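Local coordinates for protein PT26-6P (Thermococcus sp., PDB 2WB7) that is of unknown function but is encoded by an extrachromosomal mobile element of Euryarchaea and combines three domains with novel folds, at residues A[140-152]-A[305-319]. Sequence-based numbering, arbitrary orientation.
Sequences DAIVTGQISRELY and EYRFVTLRVIEGGRM
Arg307 and Arg149 each donate a hydrogen bond to a backbone carbonyl of the other segment. Arg307 NH1 donates to Ile142 O at 2.7 Å, with the oxygen in the guanidinium plane. Ile142 O lies near the C-terminal end of helix 135-144, and one face of the guanidinium is covered by Gly145, whose CA lies 3.4 Å from Arg307 NE. Replacing Arg307 by an alanine is likely to leave Ile142 O without this donor and open a gap against Gly145. At the other end, Arg149 NH1 meets Gly317 O at 2.9 Å, in the carbonyl plane and on a lone pair. The chain of Arg149 leaves with CG anti to the backbone N (chi1 -176°) and then bends at chi2, which wraps its methylenes around the same oxygen. Asp153 forms a salt bridge with Arg149 NE, and Gly501 O takes a further bond from NH1.

Gly317 closes the type II turn Ile314-Gly317 of the hairpin joining strands 301-314 and 319-331, at one edge of the eight-stranded antiparallel sheet of the second immunoglobulin-like domain. The contact thus lays two helices of the first such domain over one face of the sheet near this edge, helix 140-144 crossing strand 305-314 at 73°.

Between the two arginine bonds the contact is apolar: Ile147 meets Val309 tip to tip, CD1 to CG2 4.1 Å, while its CG2 touches Leu311 CD1. Selenomethionine Met319 places CE over the centre of the Tyr152 ring, 3.5 Å from the centroid, a CH-pi contact, with SE above the same face in a Met-aromatic contact; Tyr152 OH bonds to Glu378. At the strand's start, Ile142 CG2 packs against Glu305 CG at 3.8 Å.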
ATOM      1  N   ASP A 140       4.584 -18.847  -1.704  1.00 38.27           N
ATOM      2  CA  ASP A 140       5.746 -19.624  -1.291  1.00 38.88           C
ATOM      3  C   ASP A 140       6.567 -18.876  -0.267  1.00 38.07           C
ATOM      4  O   ASP A 140       6.943 -19.410   0.790  1.00 37.88           O
ATOM      5  CB  ASP A 140       6.635 -19.901  -2.488  1.00 39.77           C
ATOM      6  CG  ASP A 140       5.918 -20.664  -3.567  1.00 43.75           C
ATOM      7  OD1 ASP A 140       4.864 -21.269  -3.248  1.00 48.67           O
ATOM      8  OD2 ASP A 140       6.410 -20.678  -4.729  1.00 46.69           O
ATOM      9  N   ALA A 141       6.874 -17.642  -0.632  1.00 37.06           N
ATOM     10  CA  ALA A 141       7.591 -16.736   0.210  1.00 36.24           C
ATOM     11  C   ALA A 141       6.974 -16.755   1.600  1.00 35.98           C
ATOM     12  O   ALA A 141       7.687 -16.891   2.593  1.00 36.18           O
ATOM     13  CB  ALA A 141       7.532 -15.347  -0.385  1.00 36.15           C
ATOM     14  N   ILE A 142       5.653 -16.639   1.683  1.00 35.39           N
ATOM     15  CA  ILE A 142       5.011 -16.598   2.991  1.00 35.32           C
ATOM     16  C   ILE A 142       5.226 -17.909   3.755  1.00 35.63           C
ATOM     17  O   ILE A 142       5.466 -17.922   4.957  1.00 35.16           O
ATOM     18  CB  ILE A 142       3.510 -16.276   2.882  1.00 34.95           C
ATOM     19  CG1 ILE A 142       3.309 -14.799   2.578  1.00 34.78           C
ATOM     20  CG2 ILE A 142       2.777 -16.623   4.180  1.00 34.86           C
ATOM     21  CD1 ILE A 142       1.938 -14.493   2.004  1.00 35.33           C
ATOM     22  N   VAL A 143       5.144 -19.022   3.048  1.00 36.37           N
ATOM     23  CA  VAL A 143       5.230 -20.313   3.701  1.00 37.21           C
ATOM     24  C   VAL A 143       6.655 -20.642   4.132  1.00 37.96           C
ATOM     25  O   VAL A 143       6.905 -20.972   5.293  1.00 38.47           O
ATOM     26  CB  VAL A 143       4.743 -21.441   2.776  1.00 37.41           C
ATOM     27  CG1 VAL A 143       5.086 -22.785   3.380  1.00 36.73           C
ATOM     28  CG2 VAL A 143       3.239 -21.316   2.512  1.00 37.19           C
ATOM     29  N   THR A 144       7.589 -20.561   3.188  1.00 38.44           N
ATOM     30  CA  THR A 144       8.965 -20.943   3.452  1.00 38.66           C
ATOM     31  C   THR A 144       9.768 -19.809   4.092  1.00 39.24           C
ATOM     32  O   THR A 144      10.731 -20.060   4.812  1.00 39.39           O
ATOM     33  CB  THR A 144       9.674 -21.366   2.162  1.00 38.49           C
ATOM     34  OG1 THR A 144       9.996 -20.195   1.408  1.00 38.63           O
ATOM     35  CG2 THR A 144       8.785 -22.244   1.336  1.00 37.61           C
ATOM     36  N   GLY A 145       9.395 -18.559   3.839  1.00 39.51           N
ATOM     37  CA  GLY A 145      10.161 -17.464   4.417  1.00 39.91           C
ATOM     38  C   GLY A 145      11.378 -17.117   3.571  1.00 40.20           C
ATOM     39  O   GLY A 145      12.048 -16.115   3.811  1.00 40.22           O
ATOM     40  N   GLN A 146      11.669 -17.937   2.567  1.00 40.49           N
ATOM     41  CA  GLN A 146      12.773 -17.647   1.661  1.00 41.03           C
ATOM     42  C   GLN A 146      12.437 -16.483   0.733  1.00 41.19           C
ATOM     43  O   GLN A 146      11.622 -16.632  -0.188  1.00 41.67           O
ATOM     44  CB  GLN A 146      13.082 -18.873   0.825  1.00 40.82           C
ATOM     45  CG  GLN A 146      13.163 -20.124   1.633  1.00 43.28           C
ATOM     46  CD  GLN A 146      13.124 -21.379   0.764  1.00 47.85           C
ATOM     47  OE1 GLN A 146      13.186 -21.298  -0.472  1.00 49.11           O
ATOM     48  NE2 GLN A 146      13.006 -22.548   1.406  1.00 48.04           N
ATOM     49  N   ILE A 147      13.066 -15.333   0.971  1.00 41.13           N
ATOM     50  CA  ILE A 147      12.829 -14.135   0.169  1.00 41.28           C
ATOM     51  C   ILE A 147      14.143 -13.564  -0.309  1.00 41.80           C
ATOM     52  O   ILE A 147      14.915 -13.053   0.485  1.00 42.55           O
ATOM     53  CB  ILE A 147      12.129 -13.033   0.973  1.00 41.21           C
ATOM     54  CG1 ILE A 147      10.887 -13.592   1.676  1.00 41.10           C
ATOM     55  CG2 ILE A 147      11.788 -11.853   0.075  1.00 40.23           C
ATOM     56  CD1 ILE A 147      10.362 -12.687   2.748  1.00 40.66           C
ATOM     57  N   SER A 148      14.392 -13.644  -1.609  1.00 42.06           N
ATOM     58  CA  SER A 148      15.627 -13.179  -2.198  1.00 41.87           C
ATOM     59  C   SER A 148      15.470 -11.748  -2.643  1.00 42.12           C
ATOM     60  O   SER A 148      14.360 -11.223  -2.698  1.00 42.18           O
ATOM     61  CB  SER A 148      15.958 -14.028  -3.422  1.00 42.16           C
ATOM     62  OG  SER A 148      14.948 -13.907  -4.415  1.00 41.59           O
ATOM     63  N   ARG A 149      16.587 -11.113  -2.960  1.00 42.27           N
ATOM     64  CA  ARG A 149      16.545  -9.789  -3.526  1.00 42.11           C
ATOM     65  C   ARG A 149      15.817  -9.850  -4.873  1.00 42.22           C
ATOM     66  O   ARG A 149      15.247  -8.857  -5.336  1.00 42.11           O
ATOM     67  CB  ARG A 149      17.972  -9.279  -3.708  1.00 42.00           C
ATOM     68  CG  ARG A 149      18.052  -7.855  -4.200  1.00 42.24           C
ATOM     69  CD  ARG A 149      17.524  -6.892  -3.144  1.00 42.94           C
ATOM     70  NE  ARG A 149      17.369  -5.541  -3.660  1.00 42.80           N
ATOM     71  CZ  ARG A 149      18.292  -4.596  -3.532  1.00 45.37           C
ATOM     72  NH1 ARG A 149      19.430  -4.869  -2.905  1.00 46.00           N
ATOM     73  NH2 ARG A 149      18.090  -3.382  -4.030  1.00 46.40           N
ATOM     74  N   GLU A 150      15.862 -11.017  -5.512  1.00 42.22           N
ATOM     75  CA  GLU A 150      15.252 -11.199  -6.828  1.00 42.35           C
ATOM     76  C   GLU A 150      13.745 -11.036  -6.735  1.00 41.70           C
ATOM     77  O   GLU A 150      13.158 -10.175  -7.391  1.00 41.92           O
ATOM     78  CB  GLU A 150      15.572 -12.590  -7.383  1.00 43.05           C
ATOM     79  CG  GLU A 150      17.026 -12.783  -7.869  1.00 46.79           C
ATOM     80  CD  GLU A 150      18.092 -12.497  -6.782  1.00 51.48           C
ATOM     81  OE1 GLU A 150      18.884 -11.527  -6.963  1.00 52.53           O
ATOM     82  OE2 GLU A 150      18.139 -13.237  -5.760  1.00 51.95           O
ATOM     83  N   LEU A 151      13.120 -11.892  -5.932  1.00 40.73           N
ATOM     84  CA  LEU A 151      11.690 -11.819  -5.666  1.00 39.78           C
ATOM     85  C   LEU A 151      11.332 -10.422  -5.181  1.00 39.28           C
ATOM     86  O   LEU A 151      10.334  -9.824  -5.591  1.00 38.74           O
ATOM     87  CB  LEU A 151      11.313 -12.837  -4.588  1.00 39.64           C
ATOM     88  CG  LEU A 151       9.873 -12.735  -4.090  1.00 39.15           C
ATOM     89  CD1 LEU A 151       8.943 -12.950  -5.263  1.00 39.43           C
ATOM     90  CD2 LEU A 151       9.590 -13.744  -2.996  1.00 38.25           C
ATOM     91  N   TYR A 152      12.171  -9.913  -4.297  1.00 38.96           N
ATOM     92  CA  TYR A 152      11.894  -8.675  -3.608  1.00 38.78           C
ATOM     93  C   TYR A 152      11.730  -7.536  -4.596  1.00 39.51           C
ATOM     94  O   TYR A 152      10.773  -6.774  -4.510  1.00 39.66           O
ATOM     95  CB  TYR A 152      13.020  -8.361  -2.635  1.00 38.41           C
ATOM     96  CG  TYR A 152      12.873  -7.000  -2.044  1.00 37.06           C
ATOM     97  CD1 TYR A 152      12.199  -6.818  -0.839  1.00 35.89           C
ATOM     98  CD2 TYR A 152      13.371  -5.878  -2.707  1.00 35.64           C
ATOM     99  CE1 TYR A 152      12.040  -5.555  -0.301  1.00 35.41           C
ATOM    100  CE2 TYR A 152      13.215  -4.612  -2.180  1.00 34.81           C
ATOM    101  CZ  TYR A 152      12.549  -4.461  -0.985  1.00 35.71           C
ATOM    102  OH  TYR A 152      12.399  -3.203  -0.473  1.00 38.13           O
ATOM    103  N   GLU A 305      -3.448 -16.356   5.543  1.00 39.24           N
ATOM    104  CA  GLU A 305      -2.027 -16.595   5.975  1.00 37.42           C
ATOM    105  C   GLU A 305      -0.979 -15.495   5.745  1.00 35.78           C
ATOM    106  O   GLU A 305      -0.919 -14.915   4.669  1.00 35.72           O
ATOM    107  CB  GLU A 305      -1.518 -17.881   5.343  1.00 37.51           C
ATOM    108  CG  GLU A 305      -0.206 -18.370   5.866  1.00 39.70           C
ATOM    109  CD  GLU A 305       0.170 -19.740   5.251  1.00 44.27           C
ATOM    110  OE1 GLU A 305      -0.341 -20.056   4.147  1.00 45.54           O
ATOM    111  OE2 GLU A 305       0.977 -20.496   5.852  1.00 44.69           O
ATOM    112  N   TYR A 306      -0.131 -15.248   6.750  1.00 33.74           N
ATOM    113  CA  TYR A 306       0.766 -14.079   6.764  1.00 31.54           C
ATOM    114  C   TYR A 306       2.194 -14.409   7.170  1.00 31.36           C
ATOM    115  O   TYR A 306       2.457 -15.384   7.878  1.00 30.66           O
ATOM    116  CB  TYR A 306       0.253 -13.013   7.739  1.00 30.82           C
ATOM    117  CG  TYR A 306       0.301 -13.460   9.183  1.00 29.39           C
ATOM    118  CD1 TYR A 306       1.451 -13.283   9.946  1.00 26.92           C
ATOM    119  CD2 TYR A 306      -0.809 -14.086   9.790  1.00 29.18           C
ATOM    120  CE1 TYR A 306       1.518 -13.717  11.255  1.00 25.87           C
ATOM    121  CE2 TYR A 306      -0.760 -14.525  11.119  1.00 26.78           C
ATOM    122  CZ  TYR A 306       0.421 -14.332  11.836  1.00 27.46           C
ATOM    123  OH  TYR A 306       0.518 -14.739  13.138  1.00 27.48           O
ATOM    124  N   ARG A 307       3.115 -13.553   6.735  1.00 31.21           N
ATOM    125  CA  ARG A 307       4.480 -13.540   7.255  1.00 30.85           C
ATOM    126  C   ARG A 307       5.005 -12.107   7.361  1.00 30.20           C
ATOM    127  O   ARG A 307       5.032 -11.375   6.389  1.00 29.84           O
ATOM    128  CB  ARG A 307       5.401 -14.360   6.354  1.00 31.05           C
ATOM    129  CG  ARG A 307       6.762 -14.599   6.934  1.00 31.14           C
ATOM    130  CD  ARG A 307       7.486 -15.704   6.199  1.00 33.09           C
ATOM    131  NE  ARG A 307       8.329 -16.414   7.145  1.00 37.32           N
ATOM    132  CZ  ARG A 307       8.171 -17.687   7.493  1.00 38.99           C
ATOM    133  NH1 ARG A 307       7.218 -18.421   6.936  1.00 37.91           N
ATOM    134  NH2 ARG A 307       8.995 -18.230   8.386  1.00 40.84           N
ATOM    135  N   PHE A 308       5.424 -11.708   8.549  1.00 29.98           N
ATOM    136  CA  PHE A 308       6.079 -10.411   8.721  1.00 29.58           C
ATOM    137  C   PHE A 308       7.529 -10.693   9.008  1.00 29.73           C
ATOM    138  O   PHE A 308       7.829 -11.575   9.822  1.00 30.39           O
ATOM    139  CB  PHE A 308       5.441  -9.627   9.879  1.00 29.50           C
ATOM    140  CG  PHE A 308       3.992  -9.300   9.641  1.00 29.26           C
ATOM    141  CD1 PHE A 308       3.633  -8.235   8.812  1.00 28.48           C
ATOM    142  CD2 PHE A 308       2.993 -10.098  10.170  1.00 27.32           C
ATOM    143  CE1 PHE A 308       2.312  -7.958   8.546  1.00 27.58           C
ATOM    144  CE2 PHE A 308       1.664  -9.816   9.905  1.00 29.00           C
ATOM    145  CZ  PHE A 308       1.327  -8.740   9.094  1.00 27.46           C
ATOM    146  N   VAL A 309       8.429  -9.982   8.328  1.00 29.27           N
ATOM    147  CA  VAL A 309       9.861 -10.232   8.464  1.00 29.41           C
ATOM    148  C   VAL A 309      10.676  -8.951   8.532  1.00 29.79           C
ATOM    149  O   VAL A 309      10.179  -7.872   8.232  1.00 30.14           O
ATOM    150  CB  VAL A 309      10.428 -11.087   7.279  1.00 29.58           C
ATOM    151  CG1 VAL A 309       9.592 -12.356   7.081  1.00 28.46           C
ATOM    152  CG2 VAL A 309      10.508 -10.259   6.004  1.00 27.86           C
ATOM    153  N   THR A 310      11.927  -9.074   8.958  1.00 29.89           N
ATOM    154  CA  THR A 310      12.926  -8.065   8.645  1.00 30.23           C
ATOM    155  C   THR A 310      13.890  -8.803   7.749  1.00 30.86           C
ATOM    156  O   THR A 310      14.077 -10.026   7.902  1.00 31.32           O
ATOM    157  CB  THR A 310      13.689  -7.537   9.880  1.00 30.00           C
ATOM    158  OG1 THR A 310      14.255  -8.624  10.622  1.00 29.42           O
ATOM    159  CG2 THR A 310      12.778  -6.755  10.765  1.00 29.89           C
ATOM    160  N   LEU A 311      14.477  -8.081   6.807  1.00 30.83           N
ATOM    161  CA  LEU A 311      15.432  -8.666   5.904  1.00 31.31           C
ATOM    162  C   LEU A 311      16.768  -7.945   6.061  1.00 32.24           C
ATOM    163  O   LEU A 311      16.858  -6.712   5.887  1.00 31.82           O
ATOM    164  CB  LEU A 311      14.927  -8.553   4.476  1.00 30.80           C
ATOM    165  CG  LEU A 311      13.609  -9.272   4.176  1.00 30.38           C
ATOM    166  CD1 LEU A 311      13.157  -9.013   2.749  1.00 28.58           C
ATOM    167  CD2 LEU A 311      13.757 -10.755   4.407  1.00 30.08           C
ATOM    168  N   ARG A 312      17.807  -8.698   6.410  1.00 33.06           N
ATOM    169  CA  ARG A 312      19.134  -8.101   6.471  1.00 34.25           C
ATOM    170  C   ARG A 312      19.587  -7.891   5.053  1.00 34.44           C
ATOM    171  O   ARG A 312      19.479  -8.792   4.227  1.00 34.72           O
ATOM    172  CB  ARG A 312      20.126  -9.000   7.198  1.00 34.52           C
ATOM    173  CG  ARG A 312      21.538  -8.452   7.220  1.00 36.31           C
ATOM    174  CD  ARG A 312      22.404  -9.185   8.251  1.00 37.97           C
ATOM    175  NE  ARG A 312      22.095 -10.611   8.264  1.00 38.96           N
ATOM    176  CZ  ARG A 312      21.337 -11.202   9.186  1.00 40.15           C
ATOM    177  NH1 ARG A 312      20.819 -10.502  10.182  1.00 39.11           N
ATOM    178  NH2 ARG A 312      21.098 -12.505   9.114  1.00 42.37           N
ATOM    179  N   VAL A 313      20.043  -6.688   4.755  1.00 34.80           N
ATOM    180  CA  VAL A 313      20.653  -6.422   3.469  1.00 35.15           C
ATOM    181  C   VAL A 313      22.157  -6.480   3.650  1.00 35.88           C
ATOM    182  O   VAL A 313      22.736  -5.745   4.463  1.00 35.90           O
ATOM    183  CB  VAL A 313      20.258  -5.044   2.913  1.00 34.71           C
ATOM    184  CG1 VAL A 313      21.032  -4.750   1.665  1.00 34.66           C
ATOM    185  CG2 VAL A 313      18.788  -5.002   2.622  1.00 34.62           C
ATOM    186  N   ILE A 314      22.789  -7.362   2.891  1.00 36.65           N
ATOM    187  CA  ILE A 314      24.237  -7.468   2.908  1.00 37.59           C
ATOM    188  C   ILE A 314      24.856  -6.455   1.949  1.00 38.24           C
ATOM    189  O   ILE A 314      24.274  -6.158   0.909  1.00 38.30           O
ATOM    190  CB  ILE A 314      24.657  -8.847   2.471  1.00 37.65           C
ATOM    191  CG1 ILE A 314      24.110  -9.877   3.458  1.00 37.68           C
ATOM    192  CG2 ILE A 314      26.169  -8.915   2.374  1.00 37.45           C
ATOM    193  CD1 ILE A 314      24.700  -9.733   4.840  1.00 37.39           C
ATOM    194  N   GLU A 315      26.023  -5.914   2.288  1.00 38.88           N
ATOM    195  CA  GLU A 315      26.735  -5.051   1.341  1.00 39.71           C
ATOM    196  C   GLU A 315      26.847  -5.722  -0.023  1.00 39.51           C
ATOM    197  O   GLU A 315      27.244  -6.883  -0.121  1.00 39.97           O
ATOM    198  CB  GLU A 315      28.116  -4.709   1.862  1.00 39.72           C
ATOM    199  CG  GLU A 315      28.056  -3.716   2.978  1.00 43.26           C
ATOM    200  CD  GLU A 315      29.341  -3.643   3.784  1.00 47.92           C
ATOM    201  OE1 GLU A 315      30.330  -4.340   3.426  1.00 49.10           O
ATOM    202  OE2 GLU A 315      29.345  -2.883   4.784  1.00 49.30           O
ATOM    203  N   GLY A 316      26.506  -4.991  -1.078  1.00 39.28           N
ATOM    204  CA  GLY A 316      26.443  -5.572  -2.413  1.00 38.77           C
ATOM    205  C   GLY A 316      24.998  -5.690  -2.854  1.00 38.54           C
ATOM    206  O   GLY A 316      24.680  -5.493  -4.023  1.00 38.63           O
ATOM    207  N   GLY A 317      24.119  -6.011  -1.905  1.00 38.33           N
ATOM    208  CA  GLY A 317      22.670  -5.949  -2.125  1.00 37.39           C
ATOM    209  C   GLY A 317      21.927  -7.256  -1.895  1.00 36.83           C
ATOM    210  O   GLY A 317      20.720  -7.322  -2.083  1.00 36.98           O
ATOM    211  N   ARG A 318      22.638  -8.301  -1.500  1.00 36.21           N
ATOM    212  CA  ARG A 318      21.986  -9.559  -1.213  1.00 36.19           C
ATOM    213  C   ARG A 318      21.183  -9.431   0.089  1.00 35.89           C
ATOM    214  O   ARG A 318      21.551  -8.659   0.980  1.00 36.45           O
ATOM    215  CB  ARG A 318      23.017 -10.683  -1.109  1.00 36.32           C
ATOM    216  CG  ARG A 318      22.402 -12.066  -1.120  1.00 38.10           C
ATOM    217  CD  ARG A 318      23.454 -13.160  -0.989  1.00 40.68           C
ATOM    218  NE  ARG A 318      23.773 -13.441   0.408  1.00 42.61           N
ATOM    219  CZ  ARG A 318      24.825 -12.951   1.046  1.00 42.84           C
ATOM    220  NH1 ARG A 318      25.666 -12.147   0.401  1.00 44.43           N
ATOM    221  NH2 ARG A 318      25.032 -13.261   2.322  1.00 41.63           N
HETATM  222  N   MSE A 319      20.088 -10.174   0.207  1.00 35.19           N
HETATM  223  CA  MSE A 319      19.238 -10.092   1.399  1.00 34.50           C
HETATM  224  C   MSE A 319      19.150 -11.442   2.043  1.00 35.08           C
HETATM  225  O   MSE A 319      19.217 -12.454   1.365  1.00 35.38           O
HETATM  226  CB  MSE A 319      17.804  -9.680   1.051  1.00 33.80           C
HETATM  227  CG  MSE A 319      17.612  -8.255   0.583  1.00 30.20           C
HETATM  228 SE   MSE A 319      15.744  -7.973   0.186  0.50 18.80          SE
HETATM  229  CE  MSE A 319      15.875  -6.090  -0.130  1.00 21.26           C
TER